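Local coordinates for conjugal transfer protein TRWB (Escherichia coli, PDB 1E9R), which acts as the coupling protein of bacterial conjugation and, as a P-loop NTPase resembling ring helicases, probably drives DNA transport with ATP, at residues R83-P89 and G241-W247; L94-R99 and F425-A431. All coordinates share one frame; numbering follows the deposited sequence.

Contact 1 (R83-P89 and G241-W247)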
loop_
_atom_site.group_PDB
_atom_site.type_symbol
_atom_site.label_atom_id
_atom_site.label_comp_id
_atom_site.label_asym_id
_atom_site.label_seq_id
_atom_site.Cartn_x
_atom_site.Cartn_y
_atom_site.Cartn_z
ATOM N N ARG B 83 -0.034 28.055 -36.121
ATOM C CA ARG B 83 0.707 28.703 -35.038
ATOM C C ARG B 83 1.000 27.630 -33.988
ATOM O O ARG B 83 0.204 26.707 -33.796
ATOM C CB ARG B 83 -0.112 29.819 -34.381
ATOM C CG ARG B 83 -0.232 31.096 -35.183
ATOM C CD ARG B 83 -0.886 32.194 -34.347
ATOM N NE ARG B 83 0.033 32.808 -33.390
ATOM C CZ ARG B 83 -0.360 33.562 -32.366
ATOM N NH1 ARG B 83 -1.655 33.781 -32.164
ATOM N NH2 ARG B 83 0.533 34.120 -31.556
ATOM N N MET B 84 2.134 27.749 -33.306
ATOM C CA MET B 84 2.486 26.769 -32.290
ATOM C C MET B 84 3.451 27.263 -31.213
ATOM O O MET B 84 4.207 28.213 -31.414
ATOM C CB MET B 84 3.059 25.524 -32.967
ATOM C CG MET B 84 4.154 25.821 -33.966
ATOM S SD MET B 84 4.324 24.507 -35.187
ATOM C CE MET B 84 5.924 24.035 -34.886
ATOM N N VAL B 85 3.379 26.618 -30.051
ATOM C CA VAL B 85 4.257 26.913 -28.924
ATOM C C VAL B 85 5.083 25.643 -28.795
ATOM O O VAL B 85 4.532 24.546 -28.785
ATOM C CB VAL B 85 3.476 27.136 -27.622
ATOM C CG1 VAL B 85 4.439 27.318 -26.476
ATOM C CG2 VAL B 85 2.584 28.347 -27.754
ATOM N N ILE B 86 6.399 25.784 -28.712
ATOM C CA ILE B 86 7.270 24.621 -28.623
ATOM C C ILE B 86 8.194 24.643 -27.408
ATOM O O ILE B 86 8.934 25.611 -27.192
ATOM C CB ILE B 86 8.151 24.509 -29.889
ATOM C CG1 ILE B 86 7.266 24.457 -31.133
ATOM C CG2 ILE B 86 9.034 23.283 -29.812
ATOM C CD1 ILE B 86 8.041 24.523 -32.446
ATOM N N VAL B 87 8.126 23.581 -26.607
ATOM C CA VAL B 87 8.997 23.435 -25.447
ATOM C C VAL B 87 10.222 22.876 -26.158
ATOM O O VAL B 87 10.300 21.686 -26.495
ATOM C CB VAL B 87 8.400 22.444 -24.430
ATOM C CG1 VAL B 87 9.363 22.221 -23.283
ATOM C CG2 VAL B 87 7.087 23.001 -23.901
ATOM N N ASP B 88 11.166 23.775 -26.404
ATOM C CA ASP B 88 12.348 23.467 -27.184
ATOM C C ASP B 88 13.688 23.399 -26.461
ATOM O O ASP B 88 14.364 24.407 -26.273
ATOM C CB ASP B 88 12.391 24.482 -28.334
ATOM C CG ASP B 88 13.467 24.194 -29.342
ATOM O OD1 ASP B 88 13.788 23.008 -29.594
ATOM O OD2 ASP B 88 13.969 25.185 -29.903
ATOM N N PRO B 89 14.095 22.192 -26.062
ATOM C CA PRO B 89 15.363 21.976 -25.363
ATOM C C PRO B 89 16.546 22.349 -26.247
ATOM O O PRO B 89 16.640 21.894 -27.380
ATOM C CB PRO B 89 15.339 20.486 -25.076
ATOM C CG PRO B 89 13.873 20.176 -25.018
ATOM C CD PRO B 89 13.320 20.947 -26.149
ATOM N N GLY B 241 3.649 35.280 -33.987
ATOM C CA GLY B 241 4.300 34.160 -34.641
ATOM C C GLY B 241 4.171 32.887 -33.833
ATOM O O GLY B 241 3.085 32.517 -33.389
ATOM N N ASN B 242 5.301 32.212 -33.657
ATOM C CA ASN B 242 5.364 30.990 -32.887
ATOM C C ASN B 242 6.209 31.290 -31.655
ATOM O O ASN B 242 7.018 32.213 -31.666
ATOM C CB ASN B 242 6.012 29.879 -33.711
ATOM C CG ASN B 242 5.234 29.567 -34.972
ATOM O OD1 ASN B 242 3.998 29.542 -34.963
ATOM N ND2 ASN B 242 5.951 29.316 -36.064
ATOM N N LEU B 243 6.017 30.513 -30.595
ATOM C CA LEU B 243 6.757 30.719 -29.359
ATOM C C LEU B 243 7.696 29.551 -29.074
ATOM O O LEU B 243 7.269 28.402 -29.036
ATOM C CB LEU B 243 5.779 30.885 -28.197
ATOM C CG LEU B 243 6.225 31.686 -26.974
ATOM C CD1 LEU B 243 5.178 31.538 -25.895
ATOM C CD2 LEU B 243 7.560 31.200 -26.469
ATOM N N PHE B 244 8.979 29.843 -28.883
ATOM C CA PHE B 244 9.943 28.797 -28.571
ATOM C C PHE B 244 10.435 28.972 -27.153
ATOM O O PHE B 244 11.066 29.984 -26.838
ATOM C CB PHE B 244 11.159 28.856 -29.482
ATOM C CG PHE B 244 10.854 28.607 -30.911
ATOM C CD1 PHE B 244 10.286 29.605 -31.697
ATOM C CD2 PHE B 244 11.149 27.378 -31.484
ATOM C CE1 PHE B 244 10.016 29.381 -33.045
ATOM C CE2 PHE B 244 10.884 27.140 -32.829
ATOM C CZ PHE B 244 10.317 28.145 -33.615
ATOM N N ILE B 245 10.133 27.995 -26.300
ATOM C CA ILE B 245 10.577 28.015 -24.909
ATOM C C ILE B 245 11.830 27.155 -24.885
ATOM O O ILE B 245 11.760 25.928 -24.891
ATOM C CB ILE B 245 9.512 27.428 -23.966
ATOM C CG1 ILE B 245 8.276 28.333 -23.972
ATOM C CG2 ILE B 245 10.078 27.285 -22.555
ATOM C CD1 ILE B 245 7.117 27.796 -23.180
ATOM N N THR B 246 12.977 27.816 -24.867
ATOM C CA THR B 246 14.254 27.127 -24.898
ATOM C C THR B 246 15.010 27.236 -23.587
ATOM O O THR B 246 14.627 27.999 -22.695
ATOM C CB THR B 246 15.149 27.719 -25.998
ATOM O OG1 THR B 246 15.468 29.077 -25.655
ATOM C CG2 THR B 246 14.434 27.699 -27.353
ATOM N N TRP B 247 16.091 26.467 -23.488
ATOM C CA TRP B 247 16.956 26.472 -22.316
ATOM C C TRP B 247 18.117 25.531 -22.594
ATOM O O TRP B 247 17.958 24.551 -23.319
ATOM C CB TRP B 247 16.183 26.023 -21.067
ATOM C CG TRP B 247 15.834 24.564 -21.038
ATOM C CD1 TRP B 247 16.584 23.552 -20.506
ATOM C CD2 TRP B 247 14.667 23.945 -21.595
ATOM N NE1 TRP B 247 15.959 22.346 -20.699
ATOM C CE2 TRP B 247 14.780 22.559 -21.365
ATOM C CE3 TRP B 247 13.539 24.428 -22.268
ATOM C CZ2 TRP B 247 13.808 21.652 -21.785
ATOM C CZ3 TRP B 247 12.575 23.523 -22.684
ATOM C CH2 TRP B 247 12.718 22.150 -22.440
#
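Met84, Ile86 and Asp88 supply the backbone bonds to the strand of Leu243 and Ile245. Leu243 N donates to Met84 O (3.0 Å), Leu243 O accepts from Ile86 N (2.8 Å), and the alternation continues through Ile245 N to Ile86 O and Asp88 N to Ile245 O.

Two side chains bond to backbone near Arg83 and Asn242. A bend at chi3 (78°) brings Arg83 NE to Gly241 O, 3.1 Å away, in an almost straight bond (168° at the hydrogen) that lies in both the guanidinium and the carbonyl plane. NH1 and NH2 go to Leu235 O and Trp234 O. With an alanine here, these three carbonyls would probably each lose a donor and the chain entering the second strand would be freer to shift. Asn242 OD1 takes Met84 N at 3.1 Å, the donor standing above the amide plane.

These are neighbouring parallel strands of the central sheet of the P-loop NTPase fold, with strand 281-285 beyond 83-89.

Side chains pack on both faces. On one, Ile86 CD1 lies 3.9 Å from Phe244 CE2. On the other, with CG between the backbone N and the carbonyl carbon (chi1 71°), the Trp247 indole reaches toward strand 83-89: Pro89 CA sits 3.9 Å from its six-membered ring centroid in a CH-pi contact, and Val87 CG1 meets its edge, 3.5 Å from CH2. The Asp88 carboxylate is polar: it runs beside Thr246 CG2, and its OD1 accepts from Met93 N.

Contact 2 (L94-R99 and F425-A431); sequences LSKFGR and FANRQPA
Phe97 drives the edge of its ring against one face of Phe425 in a T-shaped stack, centroids 4.9 Å apart and planes at 78°. Its CE1 comes closest, 3.4 Å from Phe425 CD2. Next to this pair the extended chain of Lys96 crosses Phe425 at about a right angle, with CD 3.5 Å from Phe425 CB, so the aliphatic part of the lysine packs against the base of the phenylalanine; its NZ has a long, weak ion pair with Asp92.

The polar half of the contact gathers at the C-terminal end of helix 92-97. Ser95 O accepts Arg428 N at 2.8 Å, although the angle at the hydrogen is well short of straight, and Asn427 CA adds a CA-H...O contact to the same oxygen. The Arg428 side chain starts out between its own N and carbonyl carbon (chi1 83°) and bends at chi3 (-50°), which folds it back over the helix end. There NH1 donates to Gly98 O at 3.2 Å; the oxygen lies in the guanidinium plane, but the donor stands above the carbonyl plane. A positive group beside the carbonyls of a helix C terminus is likely to be electrostatically favourable.

Gln429 reaches in extended, its NE2 so close to Gly98 that a CB there would collide with it. Its OE1 accepts a hydrogen bond from a water 2.8 Å away that also donates to Arg99 O, bridging the two segments. Further along, Ser95 CB meets Ala431 CB at 3.9 Å.

The irregular segment 425-431, which follows strand 415-419, passes against the C-terminal part of helix 92-97, whose Leu94 packs on Thr246 of strand 243-247, while Arg71 of helix 66-79 touches both phenylalanines and Tyr75 meets Phe425 edge-to-face.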
loop_
_atom_site.group_PDB
_atom_site.type_symbol
_atom_site.label_atom_id
_atom_site.label_comp_id
_atom_site.label_asym_id
_atom_site.label_seq_id
_atom_site.Cartn_x
_atom_site.Cartn_y
_atom_site.Cartn_z
ATOM N N LEU B 94 14.149 25.985 -32.672
ATOM C CA LEU B 94 14.260 27.424 -32.874
ATOM C C LEU B 94 15.311 27.679 -33.949
ATOM O O LEU B 94 15.130 28.526 -34.834
ATOM C CB LEU B 94 14.691 28.112 -31.571
ATOM C CG LEU B 94 15.224 29.549 -31.682
ATOM C CD1 LEU B 94 14.112 30.487 -32.138
ATOM C CD2 LEU B 94 15.783 29.995 -30.347
ATOM N N SER B 95 16.408 26.930 -33.863
ATOM C CA SER B 95 17.499 27.073 -34.800
ATOM C C SER B 95 17.134 26.631 -36.211
ATOM O O SER B 95 17.730 27.094 -37.178
ATOM C CB SER B 95 18.711 26.288 -34.304
ATOM O OG SER B 95 18.496 24.898 -34.423
ATOM N N LYS B 96 16.152 25.749 -36.345
ATOM C CA LYS B 96 15.773 25.280 -37.666
ATOM C C LYS B 96 14.486 25.867 -38.195
ATOM O O LYS B 96 14.329 26.007 -39.405
ATOM C CB LYS B 96 15.680 23.755 -37.682
ATOM C CG LYS B 96 17.019 23.069 -37.546
ATOM C CD LYS B 96 16.838 21.590 -37.277
ATOM C CE LYS B 96 18.172 20.905 -36.982
ATOM N NZ LYS B 96 17.969 19.479 -36.575
ATOM N N PHE B 97 13.565 26.222 -37.310
ATOM C CA PHE B 97 12.287 26.763 -37.764
ATOM C C PHE B 97 11.979 28.184 -37.314
ATOM O O PHE B 97 10.938 28.741 -37.675
ATOM C CB PHE B 97 11.150 25.843 -37.318
ATOM C CG PHE B 97 11.352 24.406 -37.697
ATOM C CD1 PHE B 97 11.546 24.041 -39.024
ATOM C CD2 PHE B 97 11.345 23.414 -36.725
ATOM C CE1 PHE B 97 11.730 22.712 -39.375
ATOM C CE2 PHE B 97 11.528 22.082 -37.065
ATOM C CZ PHE B 97 11.720 21.730 -38.396
ATOM N N GLY B 98 12.886 28.764 -36.532
ATOM C CA GLY B 98 12.689 30.114 -36.033
ATOM C C GLY B 98 12.759 31.219 -37.076
ATOM O O GLY B 98 13.787 31.412 -37.727
ATOM N N ARG B 99 11.655 31.946 -37.230
ATOM C CA ARG B 99 11.585 33.053 -38.176
ATOM C C ARG B 99 11.742 34.357 -37.411
ATOM O O ARG B 99 11.799 34.366 -36.183
ATOM C CB ARG B 99 10.255 33.045 -38.929
ATOM C CG ARG B 99 10.029 31.788 -39.756
ATOM C CD ARG B 99 8.540 31.603 -40.023
ATOM N NE ARG B 99 7.739 32.007 -38.863
ATOM C CZ ARG B 99 6.437 31.768 -38.712
ATOM N NH1 ARG B 99 5.759 31.112 -39.647
ATOM N NH2 ARG B 99 5.807 32.194 -37.623
ATOM N N PHE B 425 17.462 19.510 -41.655
ATOM C CA PHE B 425 17.050 20.902 -41.685
ATOM C C PHE B 425 18.276 21.769 -41.443
ATOM O O PHE B 425 19.087 21.487 -40.552
ATOM C CB PHE B 425 15.995 21.188 -40.610
ATOM C CG PHE B 425 14.750 20.351 -40.737
ATOM C CD1 PHE B 425 14.691 19.079 -40.177
ATOM C CD2 PHE B 425 13.640 20.832 -41.428
ATOM C CE1 PHE B 425 13.542 18.300 -40.304
ATOM C CE2 PHE B 425 12.491 20.060 -41.560
ATOM C CZ PHE B 425 12.441 18.793 -40.996
ATOM N N ALA B 426 18.411 22.817 -42.248
ATOM C CA ALA B 426 19.536 23.735 -42.131
ATOM C C ALA B 426 19.241 24.790 -41.076
ATOM O O ALA B 426 18.100 25.233 -40.924
ATOM C CB ALA B 426 19.811 24.396 -43.472
ATOM N N ASN B 427 20.281 25.189 -40.354
ATOM C CA ASN B 427 20.146 26.184 -39.302
ATOM C C ASN B 427 19.825 27.555 -39.860
ATOM O O ASN B 427 20.677 28.195 -40.466
ATOM C CB ASN B 427 21.432 26.256 -38.486
ATOM C CG ASN B 427 21.741 24.954 -37.786
ATOM O OD1 ASN B 427 22.821 24.781 -37.225
ATOM N ND2 ASN B 427 20.782 24.022 -37.810
ATOM N N ARG B 428 18.596 28.008 -39.646
ATOM C CA ARG B 428 18.185 29.312 -40.134
ATOM C C ARG B 428 18.277 30.346 -39.013
ATOM O O ARG B 428 17.681 31.422 -39.088
ATOM C CB ARG B 428 16.758 29.236 -40.691
ATOM C CG ARG B 428 15.650 29.352 -39.665
ATOM C CD ARG B 428 14.356 28.741 -40.182
ATOM N NE ARG B 428 13.965 29.199 -41.515
ATOM C CZ ARG B 428 13.521 30.423 -41.805
ATOM N NH1 ARG B 428 13.406 31.345 -40.856
ATOM N NH2 ARG B 428 13.174 30.717 -43.052
ATOM N N GLN B 429 19.048 30.021 -37.978
ATOM C CA GLN B 429 19.210 30.914 -36.837
ATOM C C GLN B 429 20.023 30.197 -35.758
ATOM O O GLN B 429 20.068 28.967 -35.723
ATOM C CB GLN B 429 17.828 31.282 -36.295
ATOM C CG GLN B 429 17.755 32.593 -35.558
ATOM C CD GLN B 429 16.349 32.911 -35.091
ATOM O OE1 GLN B 429 16.100 33.969 -34.505
ATOM N NE2 GLN B 429 15.418 31.994 -35.343
ATOM N N PRO B 430 20.712 30.951 -34.887
ATOM C CA PRO B 430 21.489 30.279 -33.838
ATOM C C PRO B 430 20.570 29.758 -32.715
ATOM O O PRO B 430 19.625 30.435 -32.298
ATOM C CB PRO B 430 22.450 31.374 -33.367
ATOM C CG PRO B 430 21.660 32.616 -33.571
ATOM C CD PRO B 430 21.025 32.389 -34.927
ATOM N N ALA B 431 20.841 28.546 -32.243
ATOM C CA ALA B 431 20.036 27.941 -31.188
ATOM C C ALA B 431 20.037 28.765 -29.899
ATOM O O ALA B 431 19.000 28.928 -29.254
ATOM C CB ALA B 431 20.539 26.538 -30.905
HETATM O O HOH W 1 13.449 33.714 -33.523
#

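From the N terminus the chain runs through helix 66-79 into strand 83-89 and, almost at once, into helix 92-97, so the first halves of both contacts are sequence neighbours. The chain then forms strand 103-105 and a largely helical excursion before strand 243-247 returns to close contact 1, a loop of 151 residues. Contact 2 closes far later, after the rest of the sheet has been built and the tail has come back to 94-99; the two loops therefore cross. Between them, Asp88 OD2 accepts from Leu94 N, probably as a hydrogen bond, and Phe244 packs on Leu94. Helix 92-97 thus lies between the central sheet and the C-terminal tail.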